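Local coordinates for putative epoxide hydrolase protein (Klebsiella pneumoniae subsp. pneumoniae, PDB 5BOV) that probably works as an alpha/beta-hydrolase enzyme, thought to be an epoxide hydrolase, although its natural substrate is not established, at residues F109-I118 and L130-I138; S155-A163 and F178-A186. One frame throughout, in Å; residues are numbered along the deposited sequence.

Interaction 1: residues F109-I118 and L130-I138; sequences FDWGARTADI and LVSVSGYLI
D117 on helix 111-118 grips the chain that follows strand 130-133, tying the second strand of a beta-alpha-beta unit of the alpha/beta-hydrolase fold back onto its own crossover helix. Its CG stands opposite the carbonyl carbon (chi1 -69°), which places the carboxylate beside S132 OG and L137 N. D117 OD2 takes the amide of L137 nearly along its C-O axis, L137 N to D117 OD2 2.9 Å and 163° at the hydrogen. D117 OD1 lies 2.6 Å from S132 OG, whose single proton could go there or to G135 O, equally close. The carboxylate thus sits between the S132 side chain and the backbone just past the type II turn from S132 to G135. Mostly apolar packing surrounds it: L130 sets CD1 3.5 Å from the methyl of A116, L137 CD1 touches A113 CB, and I138 and I118 cross obliquely at their CG1 atoms. R114 lays its CG against L137 O, bending at chi3 so that NH1 can bond N216 OD1. D110 has positive phi (54°), as expected of the strained turn in a nucleophile elbow, which the sequence pattern here suggests. F109 meets V133 CB to CB at 3.7 Å. Beside that pair a water accepts from D110 N at 2.9 Å and donates to V133 O.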
loop_
_atom_site.group_PDB
_atom_site.type_symbol
_atom_site.label_atom_id
_atom_site.label_comp_id
_atom_site.label_asym_id
_atom_site.label_seq_id
_atom_site.Cartn_x
_atom_site.Cartn_y
_atom_site.Cartn_z
ATOM N N PHE A 109 3.610 1.400 -1.902
ATOM C CA PHE A 109 3.176 2.758 -2.261
ATOM C C PHE A 109 1.729 2.965 -1.803
ATOM O O PHE A 109 0.978 2.029 -1.672
ATOM C CB PHE A 109 3.364 3.062 -3.795
ATOM C CG PHE A 109 2.406 2.270 -4.678
ATOM C CD1 PHE A 109 2.634 0.892 -4.920
ATOM C CD2 PHE A 109 1.259 2.859 -5.207
ATOM C CE1 PHE A 109 1.735 0.189 -5.702
ATOM C CE2 PHE A 109 0.364 2.153 -6.031
ATOM C CZ PHE A 109 0.620 0.815 -6.277
ATOM N N ASP A 110 1.380 4.229 -1.516
ATOM C CA ASP A 110 0.050 4.634 -1.107
ATOM C C ASP A 110 -0.382 3.798 0.100
ATOM O O ASP A 110 0.417 3.713 1.045
ATOM C CB ASP A 110 -0.912 4.622 -2.340
ATOM C CG ASP A 110 -2.238 5.115 -2.006
ATOM O OD1 ASP A 110 -2.393 6.360 -1.649
ATOM O OD2 ASP A 110 -3.194 4.361 -1.916
ATOM N N TRP A 111 -1.545 3.161 0.131
ATOM C CA TRP A 111 -1.927 2.367 1.330
ATOM C C TRP A 111 -0.837 1.351 1.682
ATOM O O TRP A 111 -0.652 1.024 2.845
ATOM C CB TRP A 111 -3.190 1.587 1.104
ATOM C CG TRP A 111 -4.474 2.369 0.936
ATOM C CD1 TRP A 111 -4.635 3.683 0.764
ATOM C CD2 TRP A 111 -5.784 1.792 0.907
ATOM N NE1 TRP A 111 -5.999 3.985 0.589
ATOM C CE2 TRP A 111 -6.713 2.845 0.695
ATOM C CE3 TRP A 111 -6.263 0.491 0.998
ATOM C CZ2 TRP A 111 -8.105 2.606 0.573
ATOM C CZ3 TRP A 111 -7.641 0.263 0.946
ATOM C CH2 TRP A 111 -8.527 1.308 0.709
ATOM N N GLY A 112 -0.179 0.774 0.671
ATOM C CA GLY A 112 0.837 -0.177 0.942
ATOM C C GLY A 112 2.091 0.385 1.629
ATOM O O GLY A 112 2.733 -0.294 2.414
ATOM N N ALA A 113 2.441 1.610 1.286
ATOM C CA ALA A 113 3.532 2.312 1.945
ATOM C C ALA A 113 3.158 2.608 3.378
ATOM O O ALA A 113 3.938 2.418 4.307
ATOM C CB ALA A 113 3.946 3.585 1.252
ATOM N N ARG A 114 1.938 3.153 3.589
ATOM C CA ARG A 114 1.447 3.378 4.944
ATOM C C ARG A 114 1.468 2.117 5.775
ATOM O O ARG A 114 1.977 2.095 6.894
ATOM C CB ARG A 114 0.062 3.922 4.884
ATOM C CG ARG A 114 -0.532 4.266 6.202
ATOM C CD ARG A 114 -2.007 4.656 6.052
ATOM N NE ARG A 114 -2.789 3.486 5.717
ATOM C CZ ARG A 114 -3.987 3.482 5.160
ATOM N NH1 ARG A 114 -4.584 4.600 4.792
ATOM N NH2 ARG A 114 -4.622 2.307 5.003
ATOM N N THR A 115 1.045 1.001 5.166
ATOM C CA THR A 115 0.974 -0.238 5.852
ATOM C C THR A 115 2.409 -0.754 6.205
ATOM O O THR A 115 2.663 -1.125 7.346
ATOM C CB THR A 115 0.248 -1.311 4.986
ATOM O OG1 THR A 115 -1.105 -0.877 4.728
ATOM C CG2 THR A 115 0.209 -2.593 5.651
ATOM N N ALA A 116 3.325 -0.686 5.244
ATOM C CA ALA A 116 4.700 -1.091 5.524
ATOM C C ALA A 116 5.369 -0.194 6.565
ATOM O O ALA A 116 6.098 -0.694 7.416
ATOM C CB ALA A 116 5.526 -1.024 4.227
ATOM N N ASP A 117 5.101 1.122 6.504
ATOM C CA ASP A 117 5.574 2.075 7.440
ATOM C C ASP A 117 5.128 1.632 8.890
ATOM O O ASP A 117 5.940 1.677 9.829
ATOM C CB ASP A 117 5.086 3.465 7.209
ATOM C CG ASP A 117 5.649 4.121 5.962
ATOM O OD1 ASP A 117 6.547 3.554 5.295
ATOM O OD2 ASP A 117 5.054 5.153 5.617
ATOM N N ILE A 118 3.844 1.309 9.036
ATOM C CA ILE A 118 3.315 0.921 10.314
ATOM C C ILE A 118 3.983 -0.371 10.814
ATOM O O ILE A 118 4.338 -0.432 12.023
ATOM C CB ILE A 118 1.785 0.779 10.275
ATOM C CG1 ILE A 118 1.166 2.121 10.063
ATOM C CG2 ILE A 118 1.242 0.132 11.600
ATOM C CD1 ILE A 118 -0.308 2.069 9.674
ATOM N N LEU A 130 13.097 -1.264 4.392
ATOM C CA LEU A 130 11.868 -0.666 3.891
ATOM C C LEU A 130 12.069 0.229 2.687
ATOM O O LEU A 130 13.024 1.006 2.637
ATOM C CB LEU A 130 11.303 0.206 5.035
ATOM C CG LEU A 130 10.071 1.020 4.769
ATOM C CD1 LEU A 130 8.867 0.127 4.424
ATOM C CD2 LEU A 130 9.762 1.965 5.948
ATOM N N VAL A 131 11.240 0.033 1.638
ATOM C CA VAL A 131 11.126 0.963 0.555
ATOM C C VAL A 131 9.749 1.598 0.683
ATOM O O VAL A 131 8.743 0.924 0.591
ATOM C CB VAL A 131 11.321 0.329 -0.831
ATOM C CG1 VAL A 131 11.084 1.338 -1.915
ATOM C CG2 VAL A 131 12.737 -0.202 -0.937
ATOM N N SER A 132 9.726 2.903 0.942
ATOM C CA SER A 132 8.454 3.614 1.187
ATOM C C SER A 132 8.292 4.727 0.174
ATOM O O SER A 132 8.920 5.800 0.269
ATOM C CB SER A 132 8.433 4.162 2.626
ATOM O OG SER A 132 7.142 4.642 2.976
ATOM N N VAL A 133 7.422 4.509 -0.804
ATOM C CA VAL A 133 7.197 5.524 -1.797
ATOM C C VAL A 133 6.407 6.706 -1.175
ATOM O O VAL A 133 5.398 6.477 -0.477
ATOM C CB VAL A 133 6.389 5.031 -3.005
ATOM C CG1 VAL A 133 6.080 6.147 -3.994
ATOM C CG2 VAL A 133 7.087 3.872 -3.673
ATOM N N SER A 134 6.871 7.901 -1.423
ATOM C CA SER A 134 6.304 9.163 -0.848
ATOM C C SER A 134 6.591 9.350 0.628
ATOM O O SER A 134 5.971 10.203 1.253
ATOM C CB SER A 134 4.825 9.374 -1.201
ATOM O OG SER A 134 4.674 9.339 -2.619
ATOM N N GLY A 135 7.530 8.585 1.193
ATOM C CA GLY A 135 8.062 8.910 2.486
ATOM C C GLY A 135 7.279 8.306 3.648
ATOM O O GLY A 135 7.019 7.132 3.701
ATOM N N TYR A 136 7.059 9.151 4.645
ATOM C CA TYR A 136 6.485 8.701 5.916
ATOM C C TYR A 136 4.992 8.994 5.810
ATOM O O TYR A 136 4.555 10.165 5.844
ATOM C CB TYR A 136 7.088 9.487 7.085
ATOM C CG TYR A 136 6.610 9.045 8.468
ATOM C CD1 TYR A 136 7.269 8.021 9.153
ATOM C CD2 TYR A 136 5.579 9.704 9.095
ATOM C CE1 TYR A 136 6.884 7.641 10.427
ATOM C CE2 TYR A 136 5.189 9.345 10.394
ATOM C CZ TYR A 136 5.847 8.334 11.052
ATOM O OH TYR A 136 5.410 7.979 12.314
ATOM N N LEU A 137 4.181 7.946 5.745
ATOM C CA LEU A 137 2.747 8.076 5.493
ATOM C C LEU A 137 1.863 7.705 6.683
ATOM O O LEU A 137 0.668 7.678 6.513
ATOM C CB LEU A 137 2.348 7.253 4.290
ATOM C CG LEU A 137 2.959 7.702 2.968
ATOM C CD1 LEU A 137 2.314 7.043 1.792
ATOM C CD2 LEU A 137 2.903 9.192 2.831
ATOM N N ILE A 138 2.441 7.549 7.866
ATOM C CA ILE A 138 1.691 7.352 9.056
ATOM C C ILE A 138 1.093 8.724 9.451
ATOM O O ILE A 138 1.836 9.721 9.548
ATOM C CB ILE A 138 2.591 6.844 10.180
ATOM C CG1 ILE A 138 3.035 5.400 9.876
ATOM C CG2 ILE A 138 1.849 6.841 11.533
ATOM C CD1 ILE A 138 4.116 4.874 10.748
HETATM O O HOH W 1 3.067 6.471 -2.046
#

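Interaction 2: residues S155-A163 and F178-A186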
loop_
_atom_site.group_PDB
_atom_site.type_symbol
_atom_site.label_atom_id
_atom_site.label_comp_id
_atom_site.label_asym_id
_atom_site.label_seq_id
_atom_site.Cartn_x
_atom_site.Cartn_y
_atom_site.Cartn_z
ATOM N N SER A 155 -6.704 18.389 -4.787
ATOM C CA SER A 155 -5.929 17.160 -5.068
ATOM C C SER A 155 -6.378 15.951 -4.226
ATOM O O SER A 155 -6.170 14.817 -4.644
ATOM C CB SER A 155 -4.417 17.432 -4.858
ATOM O OG SER A 155 -3.996 17.321 -3.450
ATOM N N TRP A 156 -6.955 16.149 -3.081
ATOM C CA TRP A 156 -7.542 15.076 -2.231
ATOM C C TRP A 156 -9.115 14.941 -2.384
ATOM O O TRP A 156 -9.765 14.337 -1.531
ATOM C CB TRP A 156 -7.292 15.357 -0.761
ATOM C CG TRP A 156 -5.986 15.028 -0.257
ATOM C CD1 TRP A 156 -4.975 15.923 0.121
ATOM C CD2 TRP A 156 -5.573 13.752 0.146
ATOM N NE1 TRP A 156 -3.923 15.210 0.665
ATOM C CE2 TRP A 156 -4.244 13.873 0.630
ATOM C CE3 TRP A 156 -6.161 12.473 0.044
ATOM C CZ2 TRP A 156 -3.517 12.765 1.081
ATOM C CZ3 TRP A 156 -5.440 11.362 0.490
ATOM C CH2 TRP A 156 -4.132 11.525 1.011
ATOM N N TRP A 157 -9.650 15.451 -3.460
ATOM C CA TRP A 157 -11.125 15.656 -3.621
ATOM C C TRP A 157 -11.938 14.392 -3.266
ATOM O O TRP A 157 -12.982 14.467 -2.650
ATOM C CB TRP A 157 -11.486 16.147 -5.002
ATOM C CG TRP A 157 -11.347 15.189 -6.081
ATOM C CD1 TRP A 157 -10.194 14.814 -6.686
ATOM C CD2 TRP A 157 -12.407 14.414 -6.677
ATOM N NE1 TRP A 157 -10.476 13.858 -7.626
ATOM C CE2 TRP A 157 -11.814 13.563 -7.611
ATOM C CE3 TRP A 157 -13.796 14.336 -6.468
ATOM C CZ2 TRP A 157 -12.569 12.693 -8.419
ATOM C CZ3 TRP A 157 -14.537 13.452 -7.243
ATOM C CH2 TRP A 157 -13.903 12.638 -8.200
ATOM N N TYR A 158 -11.419 13.252 -3.725
ATOM C CA TYR A 158 -12.133 12.019 -3.608
ATOM C C TYR A 158 -12.365 11.590 -2.171
ATOM O O TYR A 158 -13.349 10.948 -1.892
ATOM C CB TYR A 158 -11.431 10.882 -4.405
ATOM C CG TYR A 158 -9.964 10.742 -4.057
ATOM C CD1 TYR A 158 -8.984 11.490 -4.763
ATOM C CD2 TYR A 158 -9.567 9.919 -3.032
ATOM C CE1 TYR A 158 -7.635 11.393 -4.415
ATOM C CE2 TYR A 158 -8.258 9.830 -2.679
ATOM C CZ TYR A 158 -7.302 10.586 -3.384
ATOM O OH TYR A 158 -5.982 10.430 -3.017
ATOM N N GLN A 159 -11.491 11.962 -1.237
ATOM C CA GLN A 159 -11.683 11.511 0.111
ATOM C C GLN A 159 -12.901 12.196 0.690
ATOM O O GLN A 159 -13.662 11.624 1.472
ATOM C CB GLN A 159 -10.443 11.733 0.980
ATOM C CG GLN A 159 -10.149 13.114 1.506
ATOM C CD GLN A 159 -8.879 13.136 2.395
ATOM O OE1 GLN A 159 -8.369 12.081 2.815
ATOM N NE2 GLN A 159 -8.370 14.280 2.628
ATOM N N PHE A 160 -13.093 13.436 0.303
ATOM C CA PHE A 160 -14.315 14.203 0.731
ATOM C C PHE A 160 -15.577 13.705 0.030
ATOM O O PHE A 160 -16.637 13.537 0.713
ATOM C CB PHE A 160 -14.175 15.692 0.560
ATOM C CG PHE A 160 -12.871 16.215 1.110
ATOM C CD1 PHE A 160 -12.666 16.280 2.479
ATOM C CD2 PHE A 160 -11.885 16.659 0.255
ATOM C CE1 PHE A 160 -11.449 16.697 3.002
ATOM C CE2 PHE A 160 -10.663 17.058 0.769
ATOM C CZ PHE A 160 -10.456 17.096 2.136
ATOM N N TYR A 161 -15.471 13.360 -1.252
ATOM C CA TYR A 161 -16.571 12.659 -1.913
ATOM C C TYR A 161 -17.009 11.402 -1.137
ATOM O O TYR A 161 -18.176 11.167 -0.816
ATOM C CB TYR A 161 -16.124 12.273 -3.303
ATOM C CG TYR A 161 -17.187 11.679 -4.207
ATOM C CD1 TYR A 161 -18.375 12.385 -4.502
ATOM C CD2 TYR A 161 -17.018 10.497 -4.846
ATOM C CE1 TYR A 161 -19.327 11.876 -5.380
ATOM C CE2 TYR A 161 -17.952 9.982 -5.732
ATOM C CZ TYR A 161 -19.110 10.671 -6.036
ATOM O OH TYR A 161 -20.039 10.136 -6.910
ATOM N N PHE A 162 -16.003 10.573 -0.781
ATOM C CA PHE A 162 -16.232 9.296 -0.079
ATOM C C PHE A 162 -16.827 9.473 1.351
ATOM O O PHE A 162 -17.369 8.556 1.923
ATOM C CB PHE A 162 -14.963 8.426 -0.009
ATOM C CG PHE A 162 -14.428 7.964 -1.362
ATOM C CD1 PHE A 162 -15.254 7.807 -2.463
ATOM C CD2 PHE A 162 -13.080 7.636 -1.468
ATOM C CE1 PHE A 162 -14.708 7.438 -3.674
ATOM C CE2 PHE A 162 -12.537 7.236 -2.672
ATOM C CZ PHE A 162 -13.381 7.119 -3.772
ATOM N N ALA A 163 -16.756 10.682 1.891
ATOM C CA ALA A 163 -17.320 10.955 3.198
ATOM C C ALA A 163 -18.852 11.062 3.167
ATOM O O ALA A 163 -19.441 11.135 4.221
ATOM C CB ALA A 163 -16.726 12.235 3.744
ATOM N N PHE A 178 -14.413 5.289 -12.090
ATOM C CA PHE A 178 -13.929 6.177 -11.036
ATOM C C PHE A 178 -12.446 5.869 -10.758
ATOM O O PHE A 178 -11.615 6.789 -10.809
ATOM C CB PHE A 178 -14.764 6.042 -9.760
ATOM C CG PHE A 178 -14.512 7.160 -8.781
ATOM C CD1 PHE A 178 -13.358 7.245 -8.044
ATOM C CD2 PHE A 178 -15.456 8.162 -8.606
ATOM C CE1 PHE A 178 -13.112 8.307 -7.179
ATOM C CE2 PHE A 178 -15.209 9.212 -7.723
ATOM C CZ PHE A 178 -14.035 9.326 -7.040
ATOM N N ALA A 179 -12.123 4.590 -10.637
ATOM C CA ALA A 179 -10.724 4.237 -10.380
ATOM C C ALA A 179 -9.876 4.621 -11.581
ATOM O O ALA A 179 -8.730 5.069 -11.411
ATOM C CB ALA A 179 -10.582 2.747 -10.065
ATOM N N LYS A 180 -10.372 4.428 -12.796
ATOM C CA LYS A 180 -9.551 4.766 -13.948
ATOM C C LYS A 180 -9.260 6.280 -14.014
ATOM O O LYS A 180 -8.179 6.695 -14.339
ATOM C CB LYS A 180 -10.223 4.307 -15.279
ATOM C CG LYS A 180 -9.282 4.348 -16.481
ATOM C CD LYS A 180 -10.041 3.768 -17.697
ATOM C CE LYS A 180 -9.087 3.452 -18.831
ATOM N NZ LYS A 180 -9.774 2.811 -19.985
ATOM N N PHE A 181 -10.285 7.096 -13.700
ATOM C CA PHE A 181 -10.086 8.514 -13.622
ATOM C C PHE A 181 -9.023 8.897 -12.574
ATOM O O PHE A 181 -8.136 9.710 -12.840
ATOM C CB PHE A 181 -11.462 9.143 -13.329
ATOM C CG PHE A 181 -11.475 10.640 -13.341
ATOM C CD1 PHE A 181 -11.561 11.343 -14.520
ATOM C CD2 PHE A 181 -11.413 11.325 -12.187
ATOM C CE1 PHE A 181 -11.600 12.747 -14.537
ATOM C CE2 PHE A 181 -11.440 12.681 -12.167
ATOM C CZ PHE A 181 -11.479 13.404 -13.335
ATOM N N ILE A 182 -9.093 8.229 -11.424
ATOM C CA ILE A 182 -8.115 8.439 -10.420
ATOM C C ILE A 182 -6.686 8.060 -10.941
ATOM O O ILE A 182 -5.705 8.738 -10.647
ATOM C CB ILE A 182 -8.454 7.678 -9.140
ATOM C CG1 ILE A 182 -9.721 8.291 -8.458
ATOM C CG2 ILE A 182 -7.282 7.657 -8.184
ATOM C CD1 ILE A 182 -9.564 9.732 -7.969
ATOM N N TRP A 183 -6.545 6.926 -11.642
ATOM C CA TRP A 183 -5.248 6.572 -12.143
ATOM C C TRP A 183 -4.647 7.674 -13.016
ATOM O O TRP A 183 -3.486 8.014 -12.911
ATOM C CB TRP A 183 -5.297 5.254 -12.966
ATOM C CG TRP A 183 -5.299 3.952 -12.289
ATOM C CD1 TRP A 183 -5.906 3.635 -11.144
ATOM C CD2 TRP A 183 -4.743 2.725 -12.797
ATOM N NE1 TRP A 183 -5.727 2.313 -10.863
ATOM C CE2 TRP A 183 -5.036 1.731 -11.881
ATOM C CE3 TRP A 183 -4.022 2.401 -13.933
ATOM C CZ2 TRP A 183 -4.650 0.406 -12.060
ATOM C CZ3 TRP A 183 -3.584 1.087 -14.100
ATOM C CH2 TRP A 183 -3.904 0.128 -13.203
ATOM N N HIS A 184 -5.481 8.230 -13.878
ATOM C CA HIS A 184 -5.019 9.300 -14.811
ATOM C C HIS A 184 -4.694 10.564 -14.030
ATOM O O HIS A 184 -3.718 11.197 -14.344
ATOM C CB HIS A 184 -6.119 9.648 -15.836
ATOM C CG HIS A 184 -6.257 8.682 -16.962
ATOM N ND1 HIS A 184 -5.196 8.310 -17.770
ATOM C CD2 HIS A 184 -7.341 8.029 -17.448
ATOM C CE1 HIS A 184 -5.612 7.460 -18.679
ATOM N NE2 HIS A 184 -6.921 7.301 -18.539
ATOM N N GLN A 185 -5.454 10.889 -12.991
ATOM C CA GLN A 185 -5.100 12.073 -12.188
ATOM C C GLN A 185 -3.766 11.884 -11.477
ATOM O O GLN A 185 -2.994 12.830 -11.271
ATOM C CB GLN A 185 -6.151 12.335 -11.133
ATOM C CG GLN A 185 -7.471 12.925 -11.656
ATOM C CD GLN A 185 -8.273 13.511 -10.457
ATOM O OE1 GLN A 185 -8.508 12.818 -9.447
ATOM N NE2 GLN A 185 -8.604 14.773 -10.549
ATOM N N ALA A 186 -3.582 10.678 -10.951
ATOM C CA ALA A 186 -2.433 10.408 -10.049
ATOM C C ALA A 186 -1.156 10.259 -10.842
ATOM O O ALA A 186 -0.083 10.527 -10.309
ATOM C CB ALA A 186 -2.723 9.167 -9.223
#
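Aromatic contacts dominate where F178 reaches from helix 178-186 into a cluster with W157, Y161 and F162. With CG anti to the backbone N (chi1 -166°), its ring is directed at helix 157-162. F178 CZ comes within 3.5 Å of W157 CH2, the two rings lying obliquely, and F178 CE1 within 3.6 Å of F162 CZ, again obliquely. Y161 differs: its ring plane is nearly parallel to that of F178 (3° apart), but the two meet rim to rim at Y161 CE2 and F178 CE2, 3.5 Å, neither over the other's face. Aliphatic packing adds I182 CD1, 3.7 Å from Y158 CD1, and Y158 CB at the edge of the F178 ring. Both helices belong to the helical region following strand 127-133, consistent with the cap of alpha/beta hydrolases, and here they run roughly antiparallel with axes 12.9 Å apart, bridged by large side chains. W157 is a knob in the hole formed by F178, F181, I182 and Q185. The polar contribution is one nearly straight hydrogen bond: W157 NE1 gives its hydrogen to a lone pair of Q185 OE1, 2.9 Å away and in the indole plane, with ring and amide planes 78° apart.

Together the two contacts illustrate how an alpha/beta hydrolase combines a buried core with a helical layer added to it. The centre of interaction 1 lies about 7 Å from the centre of the chain and that of interaction 2 about 16 Å; their centres are about 19 Å apart, and their nearest atoms, about 6 Å apart, do not touch. In the chain they come in series, the first closing before the second opens. The possible nucleophile elbow, with D110, belongs to interaction 1, and the side chain of Y158 from interaction 2 lies near it without touching. Other residues also connect the two regions: Y42 meets F109 edge-to-face and stacks on W183, while H284 is touched by both D110 and A186.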